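Local structure of Lmaj004144AAA protein (Leishmania major, 1Y63) at residues 13-18 / 85-90; 102-107 / 150-155; 49-54 / 70-75; 91-96 / 141-146. The protein probably acts as a broad-specificity nucleoside monophosphate kinase of the adenylate kinase AK6 subfamily, with ATPase activity that serves late maturation of the small ribosomal subunit. All coordinates share one frame; numbering follows the deposited sequence.

Contacts 1 and 2 lie in one parallel sheet, their centres about 10 Å apart, where Leu14 O and Val105 N lie 2.8 Å apart in a probable hydrogen bond. The sheet works as a frame on which loops and helices are hung. Contact 4 bridges both, with Ser93 on Leu14 and Ala144 on Val106. Contact 3 is peripheral, its centre about 17 Å from that of contact 1, and reaches contact 4 where Leu72 and Leu73 pack on Leu95 and Phe96. The nucleotide lies beside contact 1: Thr18 touches ADP, and the side chain of Asp89 is about 5 Å from it, against about 10 Å for Val106.

Contact 1 of 4, residues 13-18 / 85-90; sequences ILITGT and NHVVDY
Val88 is gripped twice by the neighbouring strand: its N donates to Ile13 O (2.8 Å) and its O accepts from Ile15 N (2.8 Å). Ile13 N to His86 O and Tyr90 N to Ile15 O continue this alternation in both directions, giving the parallel pairing expected of segments whose axes diverge by only 18°. Ile15 shows how one side chain can join three strands. Ile15 CB rests 3.9 Å from Val88 O. With Ile15 CG1 opposite the carbonyl carbon (chi1 -46°), that branch meets Val87 CG2 at 3.7 Å. The bend at chi2 takes the tip, Ile15 CD1, to Val105 CB on the next strand, also at 3.7 Å. The other branch, CG2, goes to Leu107 CD1. On the sheet's other face Leu14 CD1 approaches Val88 CG1 to 3.8 Å. Beyond the regular pairing, Thr16 OG1 donates to Tyr90 O (2.8 Å) from 16° outside the carbonyl plane, so a side chain prolongs the run of backbone bonds. Asp89 OD2 is hydrogen-bonded by Thr24 and His39; His86 ND1 is hydrogen-bonded to Asn12, and its NE2 binds manganese with Ser82. Helix 23-33 packs against Ile15 and Val87. A central strand running into a glycine-rich nucleotide loop, beside a strand carrying an aspartate hydrogen-bonded to the Walker A threonine, is characteristic of the P-loop NTPase core, with Asp89 probably in the Walker B position.

Contact 2 of 4, residues 102-107 / 150-155; sequences HMVVVL and DDIVLV
From Val104 to Val106 the chain runs parallel to Val153-Val155, the short strand axes 4.6 Å apart at their closest and inclined by 21°. Both backbone polar atoms of Leu154 are used: N donates to Val104 O at 2.8 Å, and O accepts from Val106 N at 2.7 Å. The pairing begins less regularly: Val104 N reaches Ile152 O from 30° outside the carbonyl plane, where residues 150-152 form a 3-10 turn that leads into the strand. Ile152 lies across the opening of the pair. Ile152 CB is 3.6 Å from His102 O, and Ile152 CG1, set between backbone N and carbonyl carbon (chi1 74°), carries CD1 to 4.2 Å from Val104 CG2. This is the border of the five-stranded parallel sheet of the P-loop kinase fold, with strand 153-157 outermost and strand 12-16 beyond strand 103-108. On one face the valines pack side by side: Val106 CB meets Val155 CG2 at 4.0 Å, and Val106 CG2 lies 4.3 Å from Val153 CG1. Helix 139-147 covers this face, touching Val106 and Val155. On the other, Val105 CG2 and Leu154 CD2 approach to 4.3 Å, while Arg174 of helix 161-178 packs on Leu154.

Contact 3 of 4, residues 49-54 / 70-75; sequences NHFYTE and DRLLDF
A Schellman motif, with His50 at C-prime, closes helix 42-48 and delivers Phe51 onto helix 66-80, in a region that probably belongs to the nucleoside monophosphate-binding part of the kinase. Over one face of the Phe51 ring lies Leu72 CA, 3.8 Å from the ring centroid in a CH-pi contact 18° off the normal; over the centre of the opposite face sits Asn49 CB, 3.3 Å above the plane. Leu72 CD1 reaches Phe51 CD2 at 3.7 Å, and Arg71 CB lies equally close to Phe51 CE1. The distal edge of Phe51 is turned toward the face of Phe75 in an offset edge-to-face pair, centroids 5.8 Å apart and planes at 67°; Phe75 CG, opposite its backbone N (chi1 -173°), places that ring there. Phe75 receives Asn49 ND2 over a face, 3.9 Å above it and displaced toward the rim, while that amide also donates to Leu45 O. A water bound by Arg71 NH1 (3.0 Å) makes only a weak bond to His50 O. With no direct hydrogen bond between the segments, loop and helix are held mainly by dispersion and ring electrostatics; Leu72, Phe75 and the loop's own Asn49 probably restrict turning of the Phe51 ring.

Contact 4 of 4, residues 91-96 / 141-146; sequences HSSELF and EEEARD. With NA (sodium ion), chain O; NA (sodium ion), chain P.
Glu143 OE2 takes two backbone N-H groups, from Ser93 N and Glu94 N, each at 2.8 Å and each nearly straight (173°). They approach the carboxylate differently: Glu94 N meets OE2 at its anti lone pair, whereas Ser93 N comes from above the plane, 39° out of it. The side chain reaches this far because it is stretched, CG lying opposite the backbone N (chi1 -177°) and the chain extended beyond it. Glu143 CG brushes Glu94 CB at 3.6 Å. Ser93 makes a second contact with the helix, its OG lying 3.4 Å from Ala144 CA. The next shell is largely solvent. One water donates to OE2 and weakly accepts from Leu95 N; another donates to Glu143 O at 2.7 Å and, weakly, to Glu94 OE2. That same Glu94 oxygen binds a sodium ion at 2.4 Å, and a water of this ion donates to Asp146 OD2. The two amides stand at the start of a type I beta turn from Ser93 to Phe96, in the loop that follows strand 85-89. Ser93 O, which accepts from Phe96 N within the turn, is also hydrogen-bonded to Tyr148 OH. A single oxygen carrying two straight N-H bonds would probably favour the ionised carboxylate, and the sodium ion may offset the charge of Glu94, whose OE1 is 4.8 Å from Glu143 OE2.

Contact 1 of 4, residues 13-18 / 85-90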
loop_
_atom_site.group_PDB
_atom_site.type_symbol
_atom_site.label_atom_id
_atom_site.label_comp_id
_atom_site.label_asym_id
_atom_site.label_seq_id
_atom_site.Cartn_x
_atom_site.Cartn_y
_atom_site.Cartn_z
ATOM N N ILE A 13 2.221 0.543 9.054
ATOM C CA ILE A 13 2.511 -0.382 7.953
ATOM C C ILE A 13 2.052 0.220 6.641
ATOM O O ILE A 13 0.982 0.845 6.581
ATOM C CB ILE A 13 1.753 -1.713 8.168
ATOM C CG1 ILE A 13 2.125 -2.331 9.522
ATOM C CG2 ILE A 13 1.992 -2.684 6.990
ATOM C CD1 ILE A 13 1.247 -3.513 9.845
ATOM N N LEU A 14 2.852 0.043 5.587
ATOM C CA LEU A 14 2.454 0.389 4.237
ATOM C C LEU A 14 2.252 -0.887 3.456
ATOM O O LEU A 14 3.093 -1.763 3.485
ATOM C CB LEU A 14 3.527 1.230 3.554
ATOM C CG LEU A 14 3.302 1.591 2.072
ATOM C CD1 LEU A 14 2.028 2.401 1.904
ATOM C CD2 LEU A 14 4.523 2.344 1.559
ATOM N N ILE A 15 1.087 -0.990 2.801
ATOM C CA ILE A 15 0.797 -2.065 1.839
ATOM C C ILE A 15 0.794 -1.429 0.448
ATOM O O ILE A 15 0.015 -0.508 0.164
ATOM C CB ILE A 15 -0.565 -2.761 2.088
ATOM C CG1 ILE A 15 -0.800 -3.103 3.570
ATOM C CG2 ILE A 15 -0.680 -3.983 1.194
ATOM C CD1 ILE A 15 0.188 -4.012 4.189
ATOM N N THR A 16 1.701 -1.881 -0.401
ATOM C CA THR A 16 1.832 -1.327 -1.739
ATOM C C THR A 16 1.903 -2.484 -2.767
ATOM O O THR A 16 1.854 -3.665 -2.393
ATOM C CB THR A 16 3.034 -0.361 -1.804
ATOM O OG1 THR A 16 3.006 0.358 -3.045
ATOM C CG2 THR A 16 4.393 -1.115 -1.685
ATOM N N GLY A 17 1.940 -2.152 -4.050
ATOM C CA GLY A 17 1.761 -3.130 -5.097
ATOM C C GLY A 17 0.920 -2.566 -6.218
ATOM O O GLY A 17 0.154 -1.618 -6.035
ATOM N N THR A 18 1.063 -3.160 -7.386
ATOM C CA THR A 18 0.261 -2.804 -8.545
ATOM C C THR A 18 -1.241 -2.819 -8.243
ATOM O O THR A 18 -1.727 -3.652 -7.435
ATOM C CB THR A 18 0.521 -3.839 -9.654
ATOM O OG1 THR A 18 1.920 -3.983 -9.838
ATOM C CG2 THR A 18 -0.110 -3.438 -10.943
ATOM N N ASN A 85 -2.272 2.529 15.730
ATOM C CA ASN A 85 -1.543 1.934 14.625
ATOM C C ASN A 85 -2.267 2.220 13.330
ATOM O O ASN A 85 -3.481 2.438 13.311
ATOM C CB ASN A 85 -1.394 0.429 14.858
ATOM C CG ASN A 85 -0.864 0.101 16.243
ATOM O OD1 ASN A 85 0.072 0.736 16.734
ATOM N ND2 ASN A 85 -1.484 -0.895 16.901
ATOM N N HIS A 86 -1.501 2.339 12.253
ATOM C CA HIS A 86 -2.066 2.718 10.970
ATOM C C HIS A 86 -1.590 1.784 9.889
ATOM O O HIS A 86 -0.404 1.423 9.849
ATOM C CB HIS A 86 -1.708 4.178 10.621
ATOM C CG HIS A 86 -2.021 5.135 11.737
ATOM N ND1 HIS A 86 -1.091 5.512 12.677
ATOM C CD2 HIS A 86 -3.174 5.758 12.078
ATOM C CE1 HIS A 86 -1.667 6.303 13.576
ATOM N NE2 HIS A 86 -2.930 6.483 13.228
ATOM N N VAL A 87 -2.513 1.398 9.015
ATOM C CA VAL A 87 -2.172 0.599 7.832
ATOM C C VAL A 87 -2.523 1.430 6.610
ATOM O O VAL A 87 -3.695 1.747 6.351
ATOM C CB VAL A 87 -2.813 -0.826 7.833
ATOM C CG1 VAL A 87 -4.345 -0.803 8.006
ATOM C CG2 VAL A 87 -2.405 -1.597 6.575
ATOM N N VAL A 88 -1.493 1.846 5.910
ATOM C CA VAL A 88 -1.648 2.734 4.766
ATOM C C VAL A 88 -1.628 1.866 3.509
ATOM O O VAL A 88 -0.857 0.897 3.421
ATOM C CB VAL A 88 -0.507 3.746 4.703
ATOM C CG1 VAL A 88 -0.620 4.615 3.471
ATOM C CG2 VAL A 88 -0.543 4.621 5.942
ATOM N N ASP A 89 -2.476 2.233 2.555
ATOM C CA ASP A 89 -2.759 1.424 1.377
ATOM C C ASP A 89 -2.584 2.313 0.155
ATOM O O ASP A 89 -3.344 3.259 -0.007
ATOM C CB ASP A 89 -4.207 0.937 1.586
ATOM C CG ASP A 89 -4.919 0.551 0.354
ATOM O OD1 ASP A 89 -4.321 0.376 -0.703
ATOM O OD2 ASP A 89 -6.151 0.332 0.503
ATOM N N TYR A 90 -1.551 2.064 -0.662
ATOM C CA TYR A 90 -1.307 2.894 -1.879
ATOM C C TYR A 90 -0.437 2.177 -2.874
ATOM O O TYR A 90 0.458 1.441 -2.474
ATOM C CB TYR A 90 -0.650 4.251 -1.518
ATOM C CG TYR A 90 -0.786 5.346 -2.573
ATOM C CD1 TYR A 90 -1.993 5.583 -3.221
ATOM C CD2 TYR A 90 0.275 6.217 -2.838
ATOM C CE1 TYR A 90 -2.120 6.622 -4.148
ATOM C CE2 TYR A 90 0.141 7.266 -3.739
ATOM C CZ TYR A 90 -1.051 7.458 -4.380
ATOM O OH TYR A 90 -1.172 8.497 -5.292
#

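Contact 2 of 4, residues 102-107 / 150-155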
loop_
_atom_site.group_PDB
_atom_site.type_symbol
_atom_site.label_atom_id
_atom_site.label_comp_id
_atom_site.label_asym_id
_atom_site.label_seq_id
_atom_site.Cartn_x
_atom_site.Cartn_y
_atom_site.Cartn_z
ATOM N N HIS A 102 7.187 1.380 9.782
ATOM C CA HIS A 102 7.943 0.310 10.434
ATOM C C HIS A 102 7.985 -0.974 9.648
ATOM O O HIS A 102 8.762 -1.847 9.985
ATOM C CB HIS A 102 7.377 0.054 11.817
ATOM C CG HIS A 102 7.246 1.298 12.606
ATOM N ND1 HIS A 102 6.055 1.977 12.729
ATOM C CD2 HIS A 102 8.187 2.062 13.210
ATOM C CE1 HIS A 102 6.257 3.079 13.431
ATOM N NE2 HIS A 102 7.546 3.158 13.728
ATOM N N MET A 103 7.127 -1.074 8.632
ATOM C CA MET A 103 7.012 -2.228 7.772
ATOM C C MET A 103 6.432 -1.786 6.429
ATOM O O MET A 103 5.505 -0.946 6.381
ATOM C CB MET A 103 6.103 -3.296 8.409
ATOM C CG MET A 103 6.076 -4.585 7.670
ATOM S SD MET A 103 4.808 -5.675 8.375
ATOM C CE MET A 103 5.141 -5.556 10.083
ATOM N N VAL A 104 6.963 -2.343 5.337
ATOM C CA VAL A 104 6.411 -2.103 4.004
ATOM C C VAL A 104 6.183 -3.460 3.372
ATOM O O VAL A 104 7.090 -4.269 3.321
ATOM C CB VAL A 104 7.345 -1.265 3.128
ATOM C CG1 VAL A 104 6.802 -1.109 1.722
ATOM C CG2 VAL A 104 7.544 0.103 3.775
ATOM N N VAL A 105 4.951 -3.728 2.975
ATOM C CA VAL A 105 4.585 -5.006 2.386
ATOM C C VAL A 105 4.278 -4.769 0.940
ATOM O O VAL A 105 3.435 -3.919 0.608
ATOM C CB VAL A 105 3.331 -5.583 3.067
ATOM C CG1 VAL A 105 2.972 -6.911 2.469
ATOM C CG2 VAL A 105 3.522 -5.684 4.561
ATOM N N VAL A 106 4.983 -5.472 0.051
ATOM C CA VAL A 106 4.732 -5.349 -1.387
ATOM C C VAL A 106 4.038 -6.628 -1.837
ATOM O O VAL A 106 4.586 -7.722 -1.658
ATOM C CB VAL A 106 6.050 -5.197 -2.190
ATOM C CG1 VAL A 106 5.761 -5.087 -3.704
ATOM C CG2 VAL A 106 6.891 -4.037 -1.741
ATOM N N LEU A 107 2.867 -6.464 -2.466
ATOM C CA LEU A 107 2.077 -7.571 -2.962
ATOM C C LEU A 107 2.336 -7.806 -4.443
ATOM O O LEU A 107 2.436 -6.867 -5.217
ATOM C CB LEU A 107 0.585 -7.326 -2.736
ATOM C CG LEU A 107 0.161 -7.001 -1.293
ATOM C CD1 LEU A 107 -1.348 -6.810 -1.184
ATOM C CD2 LEU A 107 0.646 -8.076 -0.402
ATOM N N ASP A 150 15.985 -2.332 3.547
ATOM C CA ASP A 150 15.663 -3.661 3.064
ATOM C C ASP A 150 15.068 -4.539 4.168
ATOM O O ASP A 150 14.148 -5.326 3.911
ATOM C CB ASP A 150 16.903 -4.293 2.408
ATOM C CG ASP A 150 17.298 -3.571 1.093
ATOM O OD1 ASP A 150 16.435 -2.858 0.507
ATOM O OD2 ASP A 150 18.462 -3.705 0.637
ATOM N N ASP A 151 15.514 -4.350 5.401
ATOM C CA ASP A 151 15.067 -5.178 6.514
ATOM C C ASP A 151 13.596 -4.974 6.902
ATOM O O ASP A 151 13.044 -5.829 7.575
ATOM C CB ASP A 151 15.964 -4.990 7.735
ATOM C CG ASP A 151 17.338 -5.619 7.558
ATOM O OD1 ASP A 151 17.559 -6.347 6.566
ATOM O OD2 ASP A 151 18.198 -5.382 8.423
ATOM N N ILE A 152 12.944 -3.880 6.483
ATOM C CA ILE A 152 11.524 -3.705 6.809
ATOM C C ILE A 152 10.598 -4.042 5.641
ATOM O O ILE A 152 9.365 -3.915 5.764
ATOM C CB ILE A 152 11.191 -2.288 7.338
ATOM C CG1 ILE A 152 11.205 -1.235 6.233
ATOM C CG2 ILE A 152 12.129 -1.955 8.494
ATOM C CD1 ILE A 152 10.544 0.051 6.648
ATOM N N VAL A 153 11.173 -4.452 4.519
ATOM C CA VAL A 153 10.383 -4.710 3.308
ATOM C C VAL A 153 10.075 -6.200 3.199
ATOM O O VAL A 153 10.984 -7.033 3.175
ATOM C CB VAL A 153 11.074 -4.235 2.034
ATOM C CG1 VAL A 153 10.290 -4.644 0.803
ATOM C CG2 VAL A 153 11.238 -2.711 2.050
ATOM N N LEU A 154 8.778 -6.501 3.110
ATOM C CA LEU A 154 8.269 -7.864 3.019
ATOM C C LEU A 154 7.594 -7.947 1.669
ATOM O O LEU A 154 6.738 -7.119 1.361
ATOM C CB LEU A 154 7.238 -8.101 4.126
ATOM C CG LEU A 154 6.643 -9.478 4.354
ATOM C CD1 LEU A 154 7.679 -10.467 4.850
ATOM C CD2 LEU A 154 5.524 -9.342 5.382
ATOM N N VAL A 155 7.966 -8.911 0.843
ATOM C CA VAL A 155 7.324 -9.054 -0.447
ATOM C C VAL A 155 6.592 -10.378 -0.420
ATOM O O VAL A 155 7.161 -11.382 0.029
ATOM C CB VAL A 155 8.363 -9.038 -1.583
ATOM C CG1 VAL A 155 7.728 -9.237 -2.915
ATOM C CG2 VAL A 155 9.140 -7.727 -1.567
#

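Contact 3 of 4, residues 49-54 / 70-75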
loop_
_atom_site.group_PDB
_atom_site.type_symbol
_atom_site.label_atom_id
_atom_site.label_comp_id
_atom_site.label_asym_id
_atom_site.label_seq_id
_atom_site.Cartn_x
_atom_site.Cartn_y
_atom_site.Cartn_z
ATOM N N ASN A 49 -9.585 15.078 -1.992
ATOM C CA ASN A 49 -8.929 16.352 -1.786
ATOM C C ASN A 49 -8.307 16.931 -3.041
ATOM O O ASN A 49 -7.576 17.922 -2.952
ATOM C CB ASN A 49 -7.862 16.194 -0.718
ATOM C CG ASN A 49 -8.439 15.895 0.640
ATOM O OD1 ASN A 49 -8.959 16.827 1.325
ATOM N ND2 ASN A 49 -8.401 14.645 1.048
ATOM N N HIS A 50 -8.583 16.321 -4.194
ATOM C CA HIS A 50 -8.030 16.795 -5.456
ATOM C C HIS A 50 -6.493 16.939 -5.329
ATOM O O HIS A 50 -5.907 17.930 -5.766
ATOM C CB HIS A 50 -8.739 18.125 -5.865
ATOM C CG HIS A 50 -8.974 18.277 -7.341
ATOM N ND1 HIS A 50 -8.020 18.787 -8.197
ATOM C CD2 HIS A 50 -10.071 18.040 -8.099
ATOM C CE1 HIS A 50 -8.509 18.831 -9.424
ATOM N NE2 HIS A 50 -9.752 18.382 -9.392
ATOM N N PHE A 51 -5.828 15.952 -4.712
ATOM C CA PHE A 51 -4.356 15.970 -4.616
ATOM C C PHE A 51 -3.770 15.452 -5.934
ATOM O O PHE A 51 -3.017 14.469 -5.960
ATOM C CB PHE A 51 -3.842 15.103 -3.467
ATOM C CG PHE A 51 -4.194 15.596 -2.081
ATOM C CD1 PHE A 51 -4.215 16.955 -1.766
ATOM C CD2 PHE A 51 -4.463 14.668 -1.082
ATOM C CE1 PHE A 51 -4.505 17.378 -0.478
ATOM C CE2 PHE A 51 -4.734 15.075 0.215
ATOM C CZ PHE A 51 -4.770 16.431 0.512
ATOM N N TYR A 52 -4.147 16.108 -7.023
ATOM C CA TYR A 52 -3.647 15.757 -8.367
ATOM C C TYR A 52 -3.845 16.943 -9.281
ATOM O O TYR A 52 -4.641 17.819 -8.979
ATOM C CB TYR A 52 -4.377 14.534 -8.923
ATOM C CG TYR A 52 -5.876 14.711 -9.093
ATOM C CD1 TYR A 52 -6.417 15.272 -10.252
ATOM C CD2 TYR A 52 -6.753 14.307 -8.104
ATOM C CE1 TYR A 52 -7.784 15.426 -10.402
ATOM C CE2 TYR A 52 -8.113 14.456 -8.249
ATOM C CZ TYR A 52 -8.625 14.998 -9.395
ATOM O OH TYR A 52 -9.991 15.125 -9.513
ATOM N N THR A 53 -3.135 16.977 -10.404
ATOM C CA THR A 53 -3.181 18.155 -11.291
ATOM C C THR A 53 -4.236 17.991 -12.383
ATOM O O THR A 53 -5.044 18.891 -12.606
ATOM C CB THR A 53 -1.789 18.456 -11.880
ATOM O OG1 THR A 53 -0.922 18.900 -10.828
ATOM C CG2 THR A 53 -1.850 19.554 -12.938
ATOM N N GLU A 54 -4.231 16.834 -13.034
ATOM C CA GLU A 54 -5.196 16.514 -14.087
ATOM C C GLU A 54 -5.915 15.220 -13.752
ATOM O O GLU A 54 -5.272 14.200 -13.483
ATOM C CB GLU A 54 -4.482 16.353 -15.432
ATOM C CG GLU A 54 -3.762 17.598 -15.921
ATOM C CD GLU A 54 -3.023 17.375 -17.229
ATOM O OE1 GLU A 54 -2.352 16.329 -17.372
ATOM O OE2 GLU A 54 -3.104 18.251 -18.115
ATOM N N ASP A 70 3.139 16.972 -2.067
ATOM C CA ASP A 70 3.385 17.745 -0.845
ATOM C C ASP A 70 2.118 17.910 -0.032
ATOM O O ASP A 70 2.123 17.771 1.187
ATOM C CB ASP A 70 3.933 19.122 -1.192
ATOM C CG ASP A 70 5.345 19.066 -1.774
ATOM O OD1 ASP A 70 6.022 18.040 -1.603
ATOM O OD2 ASP A 70 5.776 20.055 -2.400
ATOM N N ARG A 71 1.037 18.279 -0.712
ATOM C CA ARG A 71 -0.249 18.485 -0.038
ATOM C C ARG A 71 -0.789 17.220 0.570
ATOM O O ARG A 71 -1.372 17.266 1.674
ATOM C CB ARG A 71 -1.277 19.095 -1.007
ATOM C CG ARG A 71 -1.004 20.543 -1.297
ATOM C CD ARG A 71 -1.702 21.048 -2.556
ATOM N NE ARG A 71 -1.071 22.268 -3.059
ATOM C CZ ARG A 71 -1.102 22.686 -4.325
ATOM N NH1 ARG A 71 -1.724 21.984 -5.273
ATOM N NH2 ARG A 71 -0.493 23.810 -4.648
ATOM N N LEU A 72 -0.651 16.101 -0.149
ATOM C CA LEU A 72 -1.041 14.796 0.399
ATOM C C LEU A 72 -0.261 14.504 1.681
ATOM O O LEU A 72 -0.817 14.074 2.678
ATOM C CB LEU A 72 -0.836 13.673 -0.625
ATOM C CG LEU A 72 -1.024 12.250 -0.094
ATOM C CD1 LEU A 72 -2.436 11.992 0.366
ATOM C CD2 LEU A 72 -0.610 11.243 -1.148
ATOM N N LEU A 73 1.053 14.692 1.635
ATOM C CA LEU A 73 1.879 14.419 2.811
ATOM C C LEU A 73 1.527 15.297 3.989
ATOM O O LEU A 73 1.474 14.823 5.129
ATOM C CB LEU A 73 3.363 14.548 2.468
ATOM C CG LEU A 73 3.917 13.619 1.373
ATOM C CD1 LEU A 73 5.407 13.870 1.231
ATOM C CD2 LEU A 73 3.687 12.159 1.582
ATOM N N ASP A 74 1.239 16.576 3.749
ATOM C CA ASP A 74 0.859 17.459 4.833
ATOM C C ASP A 74 -0.459 17.002 5.468
ATOM O O ASP A 74 -0.637 17.121 6.685
ATOM C CB ASP A 74 0.723 18.914 4.339
ATOM C CG ASP A 74 2.050 19.575 4.013
ATOM O OD1 ASP A 74 3.115 19.070 4.399
ATOM O OD2 ASP A 74 2.006 20.649 3.367
ATOM N N PHE A 75 -1.385 16.508 4.634
ATOM C CA PHE A 75 -2.664 15.981 5.094
ATOM C C PHE A 75 -2.469 14.737 5.948
ATOM O O PHE A 75 -3.109 14.577 7.010
ATOM C CB PHE A 75 -3.562 15.684 3.884
ATOM C CG PHE A 75 -4.963 15.305 4.249
ATOM C CD1 PHE A 75 -5.271 13.979 4.561
ATOM C CD2 PHE A 75 -5.973 16.259 4.247
ATOM C CE1 PHE A 75 -6.584 13.627 4.914
ATOM C CE2 PHE A 75 -7.304 15.902 4.587
ATOM C CZ PHE A 75 -7.587 14.595 4.911
HETATM O O HOH W 1 -2.919 19.253 -5.014
#

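Contact 4 of 4, residues 91-96 / 141-146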
loop_
_atom_site.group_PDB
_atom_site.type_symbol
_atom_site.label_atom_id
_atom_site.label_comp_id
_atom_site.label_asym_id
_atom_site.label_seq_id
_atom_site.Cartn_x
_atom_site.Cartn_y
_atom_site.Cartn_z
ATOM N N HIS A 91 -0.658 2.456 -4.161
ATOM C CA HIS A 91 0.079 1.801 -5.238
ATOM C C HIS A 91 1.504 2.340 -5.353
ATOM O O HIS A 91 2.349 1.694 -5.950
ATOM C CB HIS A 91 -0.672 1.918 -6.569
ATOM C CG HIS A 91 -0.814 3.321 -7.070
ATOM N ND1 HIS A 91 -1.994 4.023 -7.016
ATOM C CD2 HIS A 91 0.086 4.148 -7.648
ATOM C CE1 HIS A 91 -1.816 5.230 -7.534
ATOM N NE2 HIS A 91 -0.558 5.334 -7.912
ATOM N N SER A 92 1.753 3.517 -4.788
ATOM C CA SER A 92 3.079 4.128 -4.798
ATOM C C SER A 92 3.624 4.195 -3.400
ATOM O O SER A 92 2.880 4.104 -2.437
ATOM C CB SER A 92 3.016 5.517 -5.389
ATOM O OG SER A 92 2.594 5.467 -6.750
ATOM N N SER A 93 4.932 4.361 -3.292
ATOM C CA SER A 93 5.585 4.354 -1.972
ATOM C C SER A 93 6.750 5.339 -1.810
ATOM O O SER A 93 7.029 5.739 -0.686
ATOM C CB SER A 93 6.091 2.960 -1.595
ATOM O OG SER A 93 7.080 2.513 -2.495
ATOM N N GLU A 94 7.412 5.727 -2.898
ATOM C CA GLU A 94 8.611 6.553 -2.824
ATOM C C GLU A 94 8.326 7.907 -2.192
ATOM O O GLU A 94 9.185 8.486 -1.520
ATOM C CB GLU A 94 9.213 6.726 -4.222
ATOM C CG GLU A 94 10.222 7.844 -4.369
ATOM C CD GLU A 94 10.821 7.868 -5.744
ATOM O OE1 GLU A 94 10.071 7.995 -6.737
ATOM O OE2 GLU A 94 12.059 7.757 -5.824
ATOM N N LEU A 95 7.109 8.397 -2.389
ATOM C CA LEU A 95 6.751 9.719 -1.914
ATOM C C LEU A 95 6.730 9.877 -0.409
ATOM O O LEU A 95 6.922 10.983 0.088
ATOM C CB LEU A 95 5.424 10.144 -2.491
ATOM C CG LEU A 95 4.145 9.517 -1.933
ATOM C CD1 LEU A 95 2.938 10.316 -2.372
ATOM C CD2 LEU A 95 3.990 8.095 -2.368
ATOM N N PHE A 96 6.520 8.798 0.323
ATOM C CA PHE A 96 6.341 8.921 1.768
ATOM C C PHE A 96 7.688 8.922 2.482
ATOM O O PHE A 96 8.636 8.253 2.038
ATOM C CB PHE A 96 5.538 7.755 2.329
ATOM C CG PHE A 96 4.195 7.518 1.671
ATOM C CD1 PHE A 96 3.247 8.518 1.588
ATOM C CD2 PHE A 96 3.873 6.274 1.157
ATOM C CE1 PHE A 96 2.009 8.282 1.016
ATOM C CE2 PHE A 96 2.632 6.046 0.566
ATOM C CZ PHE A 96 1.704 7.055 0.522
ATOM N N GLU A 141 7.554 -2.970 -6.624
ATOM C CA GLU A 141 8.537 -3.582 -5.758
ATOM C C GLU A 141 9.849 -2.827 -5.842
ATOM O O GLU A 141 10.488 -2.542 -4.817
ATOM C CB GLU A 141 8.763 -5.053 -6.091
ATOM C CG GLU A 141 9.647 -5.710 -5.044
ATOM C CD GLU A 141 10.120 -7.104 -5.405
ATOM O OE1 GLU A 141 9.383 -7.850 -6.066
ATOM O OE2 GLU A 141 11.247 -7.451 -5.004
ATOM N N GLU A 142 10.283 -2.511 -7.067
ATOM C CA GLU A 142 11.566 -1.799 -7.210
ATOM C C GLU A 142 11.521 -0.438 -6.528
ATOM O O GLU A 142 12.513 -0.012 -5.911
ATOM C CB GLU A 142 11.936 -1.662 -8.693
ATOM C CG GLU A 142 12.271 -3.021 -9.325
ATOM C CD GLU A 142 12.538 -2.977 -10.823
ATOM O OE1 GLU A 142 12.230 -1.967 -11.490
ATOM O OE2 GLU A 142 13.059 -3.987 -11.335
ATOM N N GLU A 143 10.389 0.251 -6.648
ATOM C CA GLU A 143 10.234 1.539 -6.006
ATOM C C GLU A 143 10.364 1.411 -4.496
ATOM O O GLU A 143 11.055 2.207 -3.848
ATOM C CB GLU A 143 8.881 2.145 -6.353
ATOM C CG GLU A 143 8.616 3.518 -5.800
ATOM C CD GLU A 143 7.348 4.173 -6.305
ATOM O OE1 GLU A 143 7.013 4.064 -7.519
ATOM O OE2 GLU A 143 6.664 4.829 -5.490
ATOM N N ALA A 144 9.651 0.444 -3.915
ATOM C CA ALA A 144 9.665 0.241 -2.448
ATOM C C ALA A 144 11.052 -0.129 -1.975
ATOM O O ALA A 144 11.526 0.396 -0.974
ATOM C CB ALA A 144 8.659 -0.857 -2.038
ATOM N N ARG A 145 11.734 -1.020 -2.705
ATOM C CA ARG A 145 13.073 -1.437 -2.274
ATOM C C ARG A 145 14.070 -0.320 -2.407
ATOM O O ARG A 145 15.062 -0.298 -1.681
ATOM C CB ARG A 145 13.553 -2.642 -3.064
ATOM C CG ARG A 145 12.797 -3.864 -2.771
ATOM C CD ARG A 145 13.556 -5.059 -3.320
ATOM N NE ARG A 145 12.967 -6.300 -2.874
ATOM C CZ ARG A 145 13.040 -6.759 -1.630
ATOM N NH1 ARG A 145 13.692 -6.087 -0.679
ATOM N NH2 ARG A 145 12.460 -7.913 -1.343
ATOM N N ASP A 146 13.842 0.615 -3.330
ATOM C CA ASP A 146 14.733 1.769 -3.463
ATOM C C ASP A 146 14.520 2.821 -2.381
ATOM O O ASP A 146 15.446 3.571 -2.064
ATOM C CB ASP A 146 14.593 2.431 -4.832
ATOM C CG ASP A 146 15.336 1.692 -5.917
ATOM O OD1 ASP A 146 16.271 0.927 -5.591
ATOM O OD2 ASP A 146 14.982 1.874 -7.102
HETATM NA NA NA O . 13.509 6.595 -7.358
HETATM NA NA NA P . 17.959 1.462 -7.839
HETATM O O HOH W 2 11.912 4.496 -4.922
HETATM O O HOH W 3 5.942 7.894 -5.232
HETATM O O HOH W 4 14.732 4.173 -7.964
HETATM O O HOH W 5 12.543 4.867 -7.261
#